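Local coordinates for protein cysteine desulfurase (Fervidobacterium islandicum, PDB 6A6E) that probably releases sulfur from L-cysteine as an enzyme-bound persulfide, using pyridoxal 5'-phosphate, for sulfur transfer in a thermophilic SUF system, at residues 60-63 with 68-71; 348-353 with 415-420; 47-52 with 300-305; 109-114 with 147-152. All coordinates share one frame; numbering follows the deposited sequence.

Interaction 1. Residues 60-63 with 68-71; sequences HYSN and VHTL
Apolar contact accounts for most of the meeting between L71, in the first turn of helix 70-90, and the chain leaving helix 47-59. One methyl of the leucine, CD2, lies 3.9 Å from H60 CA, while its CB and CD1 each come to 3.8 Å from Y61 O, so the side chain lies along the backbone of H60 and Y61. With CG anti to its own carbonyl carbon (chi1 -67°), both methyls reach that backbone. S62 OG adds close packing of its own, 3.3 Å from L71 CB and, at the edge of the H69 ring and in its plane, 3.4 Å from H69 CE1. The polar part is a bond within one segment: S62 OG donates a 2.8 Å hydrogen bond to Y61 O, arriving well off the C=O direction at 103°. H69 itself occupies the N-cap position, and its NE2 is hydrogen-bonded to D38 of the second subunit; Y61 OH likewise reaches S42 of that subunit. No hydrogen bond joins the two segments directly. The chemistry implies that this buried corner between consecutive helices is held by van der Waals fit of L71 and S62, the serine proton being spent on its own segment, while H69 and Y61 direct their polar ends into the dimer interface.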
loop_
_atom_site.group_PDB
_atom_site.type_symbol
_atom_site.label_atom_id
_atom_site.label_comp_id
_atom_site.label_asym_id
_atom_site.label_seq_id
_atom_site.Cartn_x
_atom_site.Cartn_y
_atom_site.Cartn_z
ATOM N N HIS A 60 20.277 -2.049 -1.758
ATOM C CA HIS A 60 20.209 -1.244 -0.525
ATOM C C HIS A 60 19.009 -1.570 0.355
ATOM O O HIS A 60 18.570 -0.756 1.097
ATOM C CB HIS A 60 20.249 0.220 -0.835
ATOM C CG HIS A 60 21.489 0.603 -1.588
ATOM N ND1 HIS A 60 22.728 0.652 -0.986
ATOM C CD2 HIS A 60 21.700 0.817 -2.913
ATOM C CE1 HIS A 60 23.636 0.940 -1.902
ATOM N NE2 HIS A 60 23.044 1.033 -3.082
ATOM N N TYR A 61 18.522 -2.785 0.260
ATOM C CA TYR A 61 17.167 -3.099 0.753
ATOM C C TYR A 61 17.187 -4.017 1.956
ATOM O O TYR A 61 17.918 -4.983 1.969
ATOM C CB TYR A 61 16.351 -3.764 -0.362
ATOM C CG TYR A 61 15.027 -4.223 0.170
ATOM C CD1 TYR A 61 13.972 -3.332 0.259
ATOM C CD2 TYR A 61 14.868 -5.480 0.732
ATOM C CE1 TYR A 61 12.773 -3.719 0.807
ATOM C CE2 TYR A 61 13.680 -5.861 1.291
ATOM C CZ TYR A 61 12.634 -4.966 1.302
ATOM O OH TYR A 61 11.419 -5.286 1.858
ATOM N N SER A 62 16.374 -3.693 2.951
ATOM C CA SER A 62 16.026 -4.543 4.054
ATOM C C SER A 62 14.893 -3.858 4.775
ATOM O O SER A 62 14.550 -2.772 4.439
ATOM C CB SER A 62 17.152 -4.657 5.089
ATOM O OG SER A 62 18.107 -5.584 4.702
ATOM N N ASN A 63 14.335 -4.487 5.801
ATOM C CA ASN A 63 13.262 -3.842 6.544
ATOM C C ASN A 63 13.889 -2.775 7.425
ATOM O O ASN A 63 15.077 -2.840 7.768
ATOM C CB ASN A 63 12.429 -4.833 7.349
ATOM C CG ASN A 63 10.967 -4.347 7.497
ATOM O OD1 ASN A 63 10.699 -3.103 7.458
ATOM N ND2 ASN A 63 10.026 -5.291 7.645
ATOM N N VAL A 68 20.326 -2.435 12.901
ATOM C CA VAL A 68 21.670 -2.602 13.349
ATOM C C VAL A 68 22.579 -3.031 12.206
ATOM O O VAL A 68 23.689 -2.503 12.032
ATOM C CB VAL A 68 21.739 -3.489 14.573
ATOM C CG1 VAL A 68 23.221 -3.770 14.949
ATOM C CG2 VAL A 68 21.001 -2.765 15.704
ATOM N N HIS A 69 22.102 -3.889 11.342
ATOM C CA HIS A 69 22.951 -4.273 10.271
ATOM C C HIS A 69 22.996 -3.250 9.107
ATOM O O HIS A 69 22.160 -2.323 9.021
ATOM C CB HIS A 69 22.622 -5.696 9.871
ATOM C CG HIS A 69 21.253 -5.894 9.276
ATOM N ND1 HIS A 69 20.991 -5.637 7.950
ATOM C CD2 HIS A 69 20.125 -6.464 9.787
ATOM C CE1 HIS A 69 19.749 -6.042 7.664
ATOM N NE2 HIS A 69 19.199 -6.554 8.763
ATOM N N THR A 70 23.963 -3.449 8.226
ATOM C CA THR A 70 24.331 -2.457 7.227
ATOM C C THR A 70 23.205 -2.170 6.225
ATOM O O THR A 70 22.864 -1.007 5.983
ATOM C CB THR A 70 25.570 -2.949 6.442
ATOM O OG1 THR A 70 26.716 -3.010 7.314
ATOM C CG2 THR A 70 25.860 -2.034 5.235
ATOM N N LEU A 71 22.613 -3.196 5.613
ATOM C CA LEU A 71 21.470 -2.936 4.727
ATOM C C LEU A 71 20.280 -2.277 5.451
ATOM O O LEU A 71 19.612 -1.440 4.878
ATOM C CB LEU A 71 21.008 -4.178 3.977
ATOM C CG LEU A 71 21.929 -4.760 2.945
ATOM C CD1 LEU A 71 21.492 -6.142 2.517
ATOM C CD2 LEU A 71 22.060 -3.853 1.776
#

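Interaction 2. Residues 348-353 with 415-420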
loop_
_atom_site.group_PDB
_atom_site.type_symbol
_atom_site.label_atom_id
_atom_site.label_comp_id
_atom_site.label_asym_id
_atom_site.label_seq_id
_atom_site.Cartn_x
_atom_site.Cartn_y
_atom_site.Cartn_z
ATOM N N PHE A 348 -15.844 16.076 -21.804
ATOM C CA PHE A 348 -16.649 16.495 -22.997
ATOM C C PHE A 348 -17.406 15.294 -23.585
ATOM O O PHE A 348 -17.132 14.155 -23.220
ATOM C CB PHE A 348 -15.757 17.129 -24.120
ATOM C CG PHE A 348 -14.805 16.143 -24.779
ATOM C CD1 PHE A 348 -13.598 15.862 -24.193
ATOM C CD2 PHE A 348 -15.141 15.466 -25.937
ATOM C CE1 PHE A 348 -12.730 14.948 -24.773
ATOM C CE2 PHE A 348 -14.309 14.534 -26.509
ATOM C CZ PHE A 348 -13.071 14.277 -25.927
ATOM N N ASN A 349 -18.402 15.594 -24.436
ATOM C CA ASN A 349 -19.129 14.625 -25.248
ATOM C C ASN A 349 -19.194 15.085 -26.727
ATOM O O ASN A 349 -19.263 16.270 -27.018
ATOM C CB ASN A 349 -20.523 14.457 -24.686
ATOM C CG ASN A 349 -20.577 13.395 -23.595
ATOM O OD1 ASN A 349 -20.062 12.320 -23.797
ATOM N ND2 ASN A 349 -21.125 13.727 -22.439
ATOM N N VAL A 350 -19.108 14.132 -27.655
ATOM C CA VAL A 350 -19.255 14.398 -29.061
ATOM C C VAL A 350 -20.742 14.188 -29.338
ATOM O O VAL A 350 -21.290 13.140 -28.993
ATOM C CB VAL A 350 -18.400 13.444 -29.880
ATOM C CG1 VAL A 350 -18.682 13.615 -31.376
ATOM C CG2 VAL A 350 -16.942 13.698 -29.573
ATOM N N LYS A 351 -21.412 15.216 -29.878
ATOM C CA LYS A 351 -22.856 15.123 -30.239
ATOM C C LYS A 351 -23.144 13.927 -31.077
ATOM O O LYS A 351 -22.524 13.723 -32.152
ATOM C CB LYS A 351 -23.342 16.360 -30.984
ATOM C CG LYS A 351 -23.647 17.496 -30.015
ATOM C CD LYS A 351 -23.613 18.892 -30.659
ATOM C CE LYS A 351 -23.064 19.951 -29.708
ATOM N NZ LYS A 351 -23.675 21.281 -29.961
ATOM N N GLY A 352 -24.040 13.113 -30.552
ATOM C CA GLY A 352 -24.561 11.984 -31.269
ATOM C C GLY A 352 -23.694 10.770 -31.162
ATOM O O GLY A 352 -24.038 9.776 -31.777
ATOM N N VAL A 353 -22.591 10.806 -30.370
ATOM C CA VAL A 353 -21.678 9.657 -30.314
ATOM C C VAL A 353 -21.456 9.215 -28.878
ATOM O O VAL A 353 -21.151 10.045 -28.013
ATOM C CB VAL A 353 -20.337 10.010 -30.974
ATOM C CG1 VAL A 353 -19.377 8.825 -31.074
ATOM C CG2 VAL A 353 -20.597 10.576 -32.361
ATOM N N GLU A 415 -7.756 16.223 -34.461
ATOM C CA GLU A 415 -7.866 15.532 -35.743
ATOM C C GLU A 415 -8.717 14.263 -35.558
ATOM O O GLU A 415 -9.593 13.945 -36.369
ATOM C CB GLU A 415 -6.464 15.155 -36.280
ATOM C CG GLU A 415 -6.469 14.223 -37.484
ATOM C CD GLU A 415 -5.073 13.726 -37.899
ATOM O OE1 GLU A 415 -4.052 14.340 -37.508
ATOM O OE2 GLU A 415 -4.986 12.709 -38.636
ATOM N N GLY A 416 -8.444 13.517 -34.482
ATOM C CA GLY A 416 -9.233 12.344 -34.148
ATOM C C GLY A 416 -10.699 12.602 -33.963
ATOM O O GLY A 416 -11.551 11.831 -34.481
ATOM N N LEU A 417 -11.033 13.661 -33.231
ATOM C CA LEU A 417 -12.405 13.937 -32.953
ATOM C C LEU A 417 -13.164 14.328 -34.253
ATOM O O LEU A 417 -14.352 14.014 -34.407
ATOM C CB LEU A 417 -12.534 15.094 -31.937
ATOM C CG LEU A 417 -12.110 14.727 -30.483
ATOM C CD1 LEU A 417 -12.219 15.908 -29.522
ATOM C CD2 LEU A 417 -12.903 13.558 -29.933
ATOM N N LYS A 418 -12.495 15.102 -35.112
ATOM C CA LYS A 418 -13.108 15.516 -36.393
ATOM C C LYS A 418 -13.481 14.317 -37.224
ATOM O O LYS A 418 -14.583 14.283 -37.767
ATOM C CB LYS A 418 -12.144 16.407 -37.153
ATOM C CG LYS A 418 -12.222 17.795 -36.593
ATOM C CD LYS A 418 -11.116 18.682 -37.132
ATOM C CE LYS A 418 -11.465 20.127 -36.859
ATOM N NZ LYS A 418 -10.247 20.939 -36.957
ATOM N N TYR A 419 -12.537 13.364 -37.313
ATOM C CA TYR A 419 -12.718 12.080 -37.947
ATOM C C TYR A 419 -13.895 11.331 -37.413
ATOM O O TYR A 419 -14.638 10.681 -38.187
ATOM C CB TYR A 419 -11.476 11.207 -37.767
ATOM C CG TYR A 419 -11.622 9.840 -38.382
ATOM C CD1 TYR A 419 -12.317 8.832 -37.729
ATOM C CD2 TYR A 419 -11.081 9.563 -39.644
ATOM C CE1 TYR A 419 -12.480 7.594 -38.309
ATOM C CE2 TYR A 419 -11.224 8.322 -40.227
ATOM C CZ TYR A 419 -11.928 7.355 -39.558
ATOM O OH TYR A 419 -12.082 6.128 -40.130
ATOM N N ILE A 420 -14.034 11.330 -36.084
ATOM C CA ILE A 420 -15.139 10.603 -35.446
ATOM C C ILE A 420 -16.476 11.275 -35.831
ATOM O O ILE A 420 -17.485 10.586 -36.035
ATOM C CB ILE A 420 -14.987 10.490 -33.882
ATOM C CG1 ILE A 420 -13.851 9.529 -33.535
ATOM C CG2 ILE A 420 -16.286 9.978 -33.249
ATOM C CD1 ILE A 420 -13.219 9.743 -32.193
#
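F348 opens a strand-on-helix contact in the smaller of the two sheet domains expected of a class-V aminotransferase fold, where strand 345-350 is covered by helix 407-423, close to the C-terminus. The phenyl ring and L417 approach from opposite directions, and both leucine methyls meet the ring at its far end: CD2 is 3.8 Å from F348 CE2, and CD1 is 4.0 Å from F348 CZ. The approach is enabled by a chi1 of 67°, which sets CG between the backbone N and the carbonyl carbon. M326 of helix 308-327 touches both F348 and L417, adding a third side chain to the cluster. Two residues on, as strand alternation requires, V350 again faces the helix and places CG2 4.1 Å from L417 CD2, so one methyl serves both strand residues. The chain then reverses through a type II turn from V350 to V353, closed by V353 N bonding to V350 O at 3.0 Å, with G352 taking the positive phi. Beyond the turn V353 faces the helix once more, one turn further along it; V353 also touches V358 and I420 touches I361, both of helix 355-366. There V353 CG1, anti to its backbone N, lies 4.0 Å from I420 CG2.

Interaction 3. Residues 47-52 with 300-305; sequences KSVIEK and IDYLES
V49 and Y302 make the close part of this contact between helix 47-59 and helix 290-306, a single apolar pair that carries its packed side. Their side chains cross at about a right angle, and V49 CG2 rests 3.9 Å from Y302 CB, at the root of the aromatic side chain. Y302 CG is anti to the backbone N (chi1 175°), which carries the ring past the valine toward the start of helix 47-59. There S48 OG stands 4.2 Å from Y302 CD1, an approach too long and too oblique to count as a polar interaction. The phenol instead finds its partner in D21, whose carboxylate is hydrogen-bonded to Y302 OH; the backbone of D21 also bonds to that of K47.

The other flank is looser and wetter. K52 extends almost fully from its helix, yet its NZ remains 5.3 Å from D301 OD2, and a water fills the interval. This water accepts from K52 NZ at 2.6 Å and donates to D301 OD2 at 2.8 Å, relaying between opposite charges that do not touch. D301 OD2 also forms a salt bridge with K85, so the carboxylate probably sits in a favourable electrostatic setting. Farther round helix 47-59, K47 NZ and E51 OE2 form an exposed salt bridge of 2.7 Å, one turn apart.

Helix 290-306 thus lies between two neighbours: V49 also touches its T299, while I300 packs on V86 and F89 of helix 70-90. On helix 47-59, K47 and I50 pack against L58 and T54 of the second subunit.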
loop_
_atom_site.group_PDB
_atom_site.type_symbol
_atom_site.label_atom_id
_atom_site.label_comp_id
_atom_site.label_asym_id
_atom_site.label_seq_id
_atom_site.Cartn_x
_atom_site.Cartn_y
_atom_site.Cartn_z
ATOM N N LYS A 47 12.267 6.728 -16.691
ATOM C CA LYS A 47 13.232 5.638 -16.664
ATOM C C LYS A 47 14.301 5.825 -15.585
ATOM O O LYS A 47 14.605 4.891 -14.865
ATOM C CB LYS A 47 13.900 5.522 -17.993
ATOM C CG LYS A 47 14.790 4.313 -18.133
ATOM C CD LYS A 47 15.072 4.090 -19.618
ATOM C CE LYS A 47 16.551 4.036 -19.883
ATOM N NZ LYS A 47 17.053 2.723 -19.443
ATOM N N SER A 48 14.816 7.037 -15.419
ATOM C CA SER A 48 15.897 7.228 -14.457
ATOM C C SER A 48 15.383 7.039 -13.034
ATOM O O SER A 48 16.100 6.501 -12.204
ATOM C CB SER A 48 16.603 8.583 -14.652
ATOM O OG SER A 48 15.796 9.699 -14.271
ATOM N N VAL A 49 14.124 7.437 -12.772
ATOM C CA VAL A 49 13.552 7.242 -11.420
ATOM C C VAL A 49 13.382 5.762 -11.155
ATOM O O VAL A 49 13.733 5.261 -10.072
ATOM C CB VAL A 49 12.211 7.972 -11.247
ATOM C CG1 VAL A 49 11.463 7.536 -9.986
ATOM C CG2 VAL A 49 12.473 9.467 -11.274
ATOM N N ILE A 50 12.845 5.051 -12.129
ATOM C CA ILE A 50 12.600 3.645 -11.934
ATOM C C ILE A 50 13.906 2.856 -11.767
ATOM O O ILE A 50 13.948 1.878 -10.991
ATOM C CB ILE A 50 11.734 3.066 -13.104
ATOM C CG1 ILE A 50 10.356 3.771 -13.141
ATOM C CG2 ILE A 50 11.576 1.579 -12.984
ATOM C CD1 ILE A 50 9.487 3.591 -11.920
ATOM N N GLU A 51 14.985 3.277 -12.472
ATOM C CA GLU A 51 16.316 2.671 -12.309
ATOM C C GLU A 51 16.842 2.883 -10.902
ATOM O O GLU A 51 17.523 2.038 -10.342
ATOM C CB GLU A 51 17.351 3.243 -13.350
ATOM C CG GLU A 51 17.110 2.661 -14.726
ATOM C CD GLU A 51 18.027 3.209 -15.855
ATOM O OE1 GLU A 51 18.637 4.314 -15.719
ATOM O OE2 GLU A 51 18.087 2.509 -16.912
ATOM N N LYS A 52 16.584 4.042 -10.335
ATOM C CA LYS A 52 17.011 4.225 -8.975
ATOM C C LYS A 52 16.271 3.345 -7.966
ATOM O O LYS A 52 16.862 2.916 -6.980
ATOM C CB LYS A 52 16.871 5.678 -8.572
ATOM C CG LYS A 52 17.931 6.558 -9.205
ATOM C CD LYS A 52 17.685 7.985 -8.786
ATOM C CE LYS A 52 18.562 8.931 -9.581
ATOM N NZ LYS A 52 18.263 10.311 -9.089
ATOM N N ILE A 300 10.185 13.256 -6.877
ATOM C CA ILE A 300 10.265 14.639 -6.476
ATOM C C ILE A 300 11.660 15.214 -6.825
ATOM O O ILE A 300 11.710 16.357 -7.296
ATOM C CB ILE A 300 9.914 14.806 -4.994
ATOM C CG1 ILE A 300 8.417 14.539 -4.772
ATOM C CG2 ILE A 300 10.155 16.223 -4.500
ATOM C CD1 ILE A 300 8.104 14.419 -3.304
ATOM N N ASP A 301 12.775 14.479 -6.596
ATOM C CA ASP A 301 14.057 15.002 -7.036
ATOM C C ASP A 301 14.064 15.294 -8.551
ATOM O O ASP A 301 14.629 16.299 -8.985
ATOM C CB ASP A 301 15.252 14.070 -6.759
ATOM C CG ASP A 301 15.511 13.820 -5.258
ATOM O OD1 ASP A 301 15.104 14.656 -4.404
ATOM O OD2 ASP A 301 16.136 12.786 -4.967
ATOM N N TYR A 302 13.499 14.403 -9.344
ATOM C CA TYR A 302 13.410 14.596 -10.791
ATOM C C TYR A 302 12.618 15.860 -11.171
ATOM O O TYR A 302 13.071 16.716 -11.979
ATOM C CB TYR A 302 12.808 13.371 -11.426
ATOM C CG TYR A 302 12.556 13.471 -12.902
ATOM C CD1 TYR A 302 13.577 13.279 -13.814
ATOM C CD2 TYR A 302 11.289 13.746 -13.390
ATOM C CE1 TYR A 302 13.334 13.356 -15.191
ATOM C CE2 TYR A 302 11.042 13.881 -14.745
ATOM C CZ TYR A 302 12.063 13.675 -15.649
ATOM O OH TYR A 302 11.797 13.781 -17.012
ATOM N N LEU A 303 11.461 16.036 -10.573
ATOM C CA LEU A 303 10.675 17.190 -10.863
ATOM C C LEU A 303 11.424 18.476 -10.474
ATOM O O LEU A 303 11.309 19.477 -11.158
ATOM C CB LEU A 303 9.331 17.127 -10.165
ATOM C CG LEU A 303 8.368 16.028 -10.669
ATOM C CD1 LEU A 303 7.194 15.920 -9.716
ATOM C CD2 LEU A 303 7.878 16.411 -12.031
ATOM N N GLU A 304 12.130 18.479 -9.344
ATOM C CA GLU A 304 12.799 19.687 -8.893
ATOM C C GLU A 304 14.030 19.937 -9.763
ATOM O O GLU A 304 14.389 21.066 -9.901
ATOM C CB GLU A 304 13.191 19.666 -7.418
ATOM C CG GLU A 304 12.155 19.149 -6.451
ATOM C CD GLU A 304 11.477 20.158 -5.571
ATOM O OE1 GLU A 304 10.934 21.131 -6.121
ATOM O OE2 GLU A 304 11.387 19.898 -4.324
ATOM N N SER A 305 14.654 18.910 -10.345
ATOM C CA SER A 305 15.754 19.107 -11.289
ATOM C C SER A 305 15.303 19.778 -12.602
ATOM O O SER A 305 16.000 20.626 -13.101
ATOM C CB SER A 305 16.504 17.818 -11.622
ATOM O OG SER A 305 15.917 17.112 -12.708
HETATM O O HOH W 1 17.671 11.417 -6.861
#

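Interaction 4. Residues 109-114 with 147-152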
loop_
_atom_site.group_PDB
_atom_site.type_symbol
_atom_site.label_atom_id
_atom_site.label_comp_id
_atom_site.label_asym_id
_atom_site.label_seq_id
_atom_site.Cartn_x
_atom_site.Cartn_y
_atom_site.Cartn_z
ATOM N N PHE A 109 -8.589 6.984 6.466
ATOM C CA PHE A 109 -7.841 7.172 7.692
ATOM C C PHE A 109 -8.487 8.353 8.470
ATOM O O PHE A 109 -8.784 8.253 9.683
ATOM C CB PHE A 109 -6.394 7.406 7.307
ATOM C CG PHE A 109 -5.453 7.826 8.404
ATOM C CD1 PHE A 109 -5.734 8.870 9.289
ATOM C CD2 PHE A 109 -4.180 7.277 8.430
ATOM C CE1 PHE A 109 -4.816 9.279 10.252
ATOM C CE2 PHE A 109 -3.245 7.686 9.384
ATOM C CZ PHE A 109 -3.588 8.676 10.313
ATOM N N LEU A 110 -8.746 9.447 7.774
ATOM C CA LEU A 110 -9.284 10.646 8.443
ATOM C C LEU A 110 -10.694 10.427 9.006
ATOM O O LEU A 110 -10.939 10.789 10.146
ATOM C CB LEU A 110 -9.215 11.859 7.511
ATOM C CG LEU A 110 -7.793 12.281 7.245
ATOM C CD1 LEU A 110 -7.708 13.388 6.227
ATOM C CD2 LEU A 110 -7.148 12.767 8.553
ATOM N N VAL A 111 -11.599 9.865 8.224
ATOM C CA VAL A 111 -12.958 9.692 8.686
ATOM C C VAL A 111 -12.970 8.830 9.949
ATOM O O VAL A 111 -13.597 9.210 10.967
ATOM C CB VAL A 111 -13.902 8.949 7.673
ATOM C CG1 VAL A 111 -15.309 8.895 8.257
ATOM C CG2 VAL A 111 -13.945 9.612 6.345
ATOM N N ASN A 112 -12.303 7.672 9.871
ATOM C CA ASN A 112 -12.258 6.767 10.972
ATOM C C ASN A 112 -11.511 7.367 12.166
ATOM O O ASN A 112 -11.973 7.174 13.344
ATOM C CB ASN A 112 -11.651 5.389 10.626
ATOM C CG ASN A 112 -12.509 4.588 9.735
ATOM O OD1 ASN A 112 -13.424 3.896 10.205
ATOM N ND2 ASN A 112 -12.222 4.642 8.391
ATOM N N SER A 113 -10.348 7.979 11.943
ATOM C CA SER A 113 -9.619 8.535 13.067
ATOM C C SER A 113 -10.399 9.736 13.678
ATOM O O SER A 113 -10.445 9.863 14.892
ATOM C CB SER A 113 -8.192 8.978 12.746
ATOM O OG SER A 113 -7.410 7.802 12.367
ATOM N N LEU A 114 -10.978 10.611 12.870
ATOM C CA LEU A 114 -11.763 11.726 13.479
ATOM C C LEU A 114 -12.910 11.205 14.378
ATOM O O LEU A 114 -13.143 11.761 15.458
ATOM C CB LEU A 114 -12.216 12.728 12.461
ATOM C CG LEU A 114 -11.048 13.479 11.798
ATOM C CD1 LEU A 114 -11.517 14.062 10.499
ATOM C CD2 LEU A 114 -10.331 14.536 12.607
ATOM N N TYR A 147 -21.413 5.934 12.324
ATOM C CA TYR A 147 -21.017 6.821 13.373
ATOM C C TYR A 147 -22.071 7.920 13.667
ATOM O O TYR A 147 -21.918 8.621 14.642
ATOM C CB TYR A 147 -19.654 7.442 13.097
ATOM C CG TYR A 147 -18.422 6.503 13.043
ATOM C CD1 TYR A 147 -17.947 5.792 14.164
ATOM C CD2 TYR A 147 -17.705 6.388 11.867
ATOM C CE1 TYR A 147 -16.808 4.977 14.063
ATOM C CE2 TYR A 147 -16.587 5.611 11.770
ATOM C CZ TYR A 147 -16.129 4.885 12.842
ATOM O OH TYR A 147 -14.963 4.122 12.601
ATOM N N GLY A 148 -23.072 8.078 12.810
ATOM C CA GLY A 148 -24.175 9.026 13.004
ATOM C C GLY A 148 -24.032 10.484 12.559
ATOM O O GLY A 148 -24.973 11.282 12.768
ATOM N N PHE A 149 -22.892 10.877 11.962
ATOM C CA PHE A 149 -22.734 12.288 11.567
ATOM C C PHE A 149 -23.583 12.472 10.329
ATOM O O PHE A 149 -24.040 11.496 9.779
ATOM C CB PHE A 149 -21.272 12.699 11.333
ATOM C CG PHE A 149 -20.513 11.784 10.393
ATOM C CD1 PHE A 149 -20.518 12.021 9.046
ATOM C CD2 PHE A 149 -19.810 10.693 10.872
ATOM C CE1 PHE A 149 -19.817 11.213 8.169
ATOM C CE2 PHE A 149 -19.063 9.885 9.998
ATOM C CZ PHE A 149 -19.099 10.134 8.655
ATOM N N LYS A 150 -23.744 13.715 9.891
ATOM C CA LYS A 150 -24.530 14.033 8.725
ATOM C C LYS A 150 -23.580 14.549 7.671
ATOM O O LYS A 150 -22.535 15.071 7.980
ATOM C CB LYS A 150 -25.524 15.150 9.027
ATOM C CG LYS A 150 -26.463 14.860 10.176
ATOM C CD LYS A 150 -27.435 16.038 10.403
ATOM C CE LYS A 150 -27.908 16.052 11.865
ATOM N NZ LYS A 150 -28.818 17.183 12.237
ATOM N N VAL A 151 -23.964 14.389 6.431
ATOM C CA VAL A 151 -23.175 14.896 5.326
ATOM C C VAL A 151 -23.991 15.958 4.576
ATOM O O VAL A 151 -25.166 15.723 4.241
ATOM C CB VAL A 151 -22.854 13.739 4.377
ATOM C CG1 VAL A 151 -22.067 14.236 3.198
ATOM C CG2 VAL A 151 -22.072 12.630 5.147
ATOM N N ALA A 152 -23.352 17.072 4.258
ATOM C CA ALA A 152 -23.985 18.187 3.502
ATOM C C ALA A 152 -23.077 18.550 2.374
ATOM O O ALA A 152 -21.873 18.234 2.421
ATOM C CB ALA A 152 -24.165 19.378 4.415
#
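Helix 103-116 packs against a beta-alpha-beta unit, made of strand 125-129, helix 138-147 and strand 150-154, at its helix-to-strand turn. Y147, closing helix 138-147, bonds to N112 of helix 103-116, and F149, leading into strand 150-154, supplies the apolar contact. The tyrosine OH donates a 2.9 Å hydrogen bond to N112 OD1. The C=O...donor angle is 132°, and the hydroxyl is tilted 19° from the carbonyl plane. Seen from the ring, OD1 lies at its edge and in its plane, whereas the amide plane is turned 78° from it, so the two flat groups are nearly perpendicular. The other end of the amide is also held: N112 ND2 bonds to N108 O one turn back, a second bond that is consistent with OD1, not ND2, facing the tyrosine.

Alongside runs the apolar contact. V111 CG1 meets F149 CZ at 4.0 Å, the side chains crossing at about a right angle. The F149 ring is also touched by V126 of strand 125-129 and S144 of helix 138-147; V111 in turn packs on W140 and L143 of that helix. Between the two aromatics, G148 takes a positive phi just after helix 138-147, reversing the chain into strand 150-154, an edge strand of the seven-stranded mixed sheet within this chain. Such a crossover between parallel neighbouring strands is typical of the large PLP-binding domain of fold-type I enzymes.

The four contacts are separate, with no atoms touching between any two of them. Interactions 1 and 3 are the closest pair, about 7 Å between nearest atoms: helix 47-59 runs from interaction 3 to the corner of interaction 1, and both reach the second subunit. The Y61 side chain of interaction 1 is about 8 Å from a bound pyridoxal phosphate, and that of V111 in interaction 4 about 13 Å from a bound pyridoxal phosphate. Interaction 4 belongs to the seven-stranded sheet and interaction 2 to the six-stranded one; their centres are 42 Å apart. Interactions 1 and 2, with centres 55 Å apart, lie on opposite sides of the chain's centre.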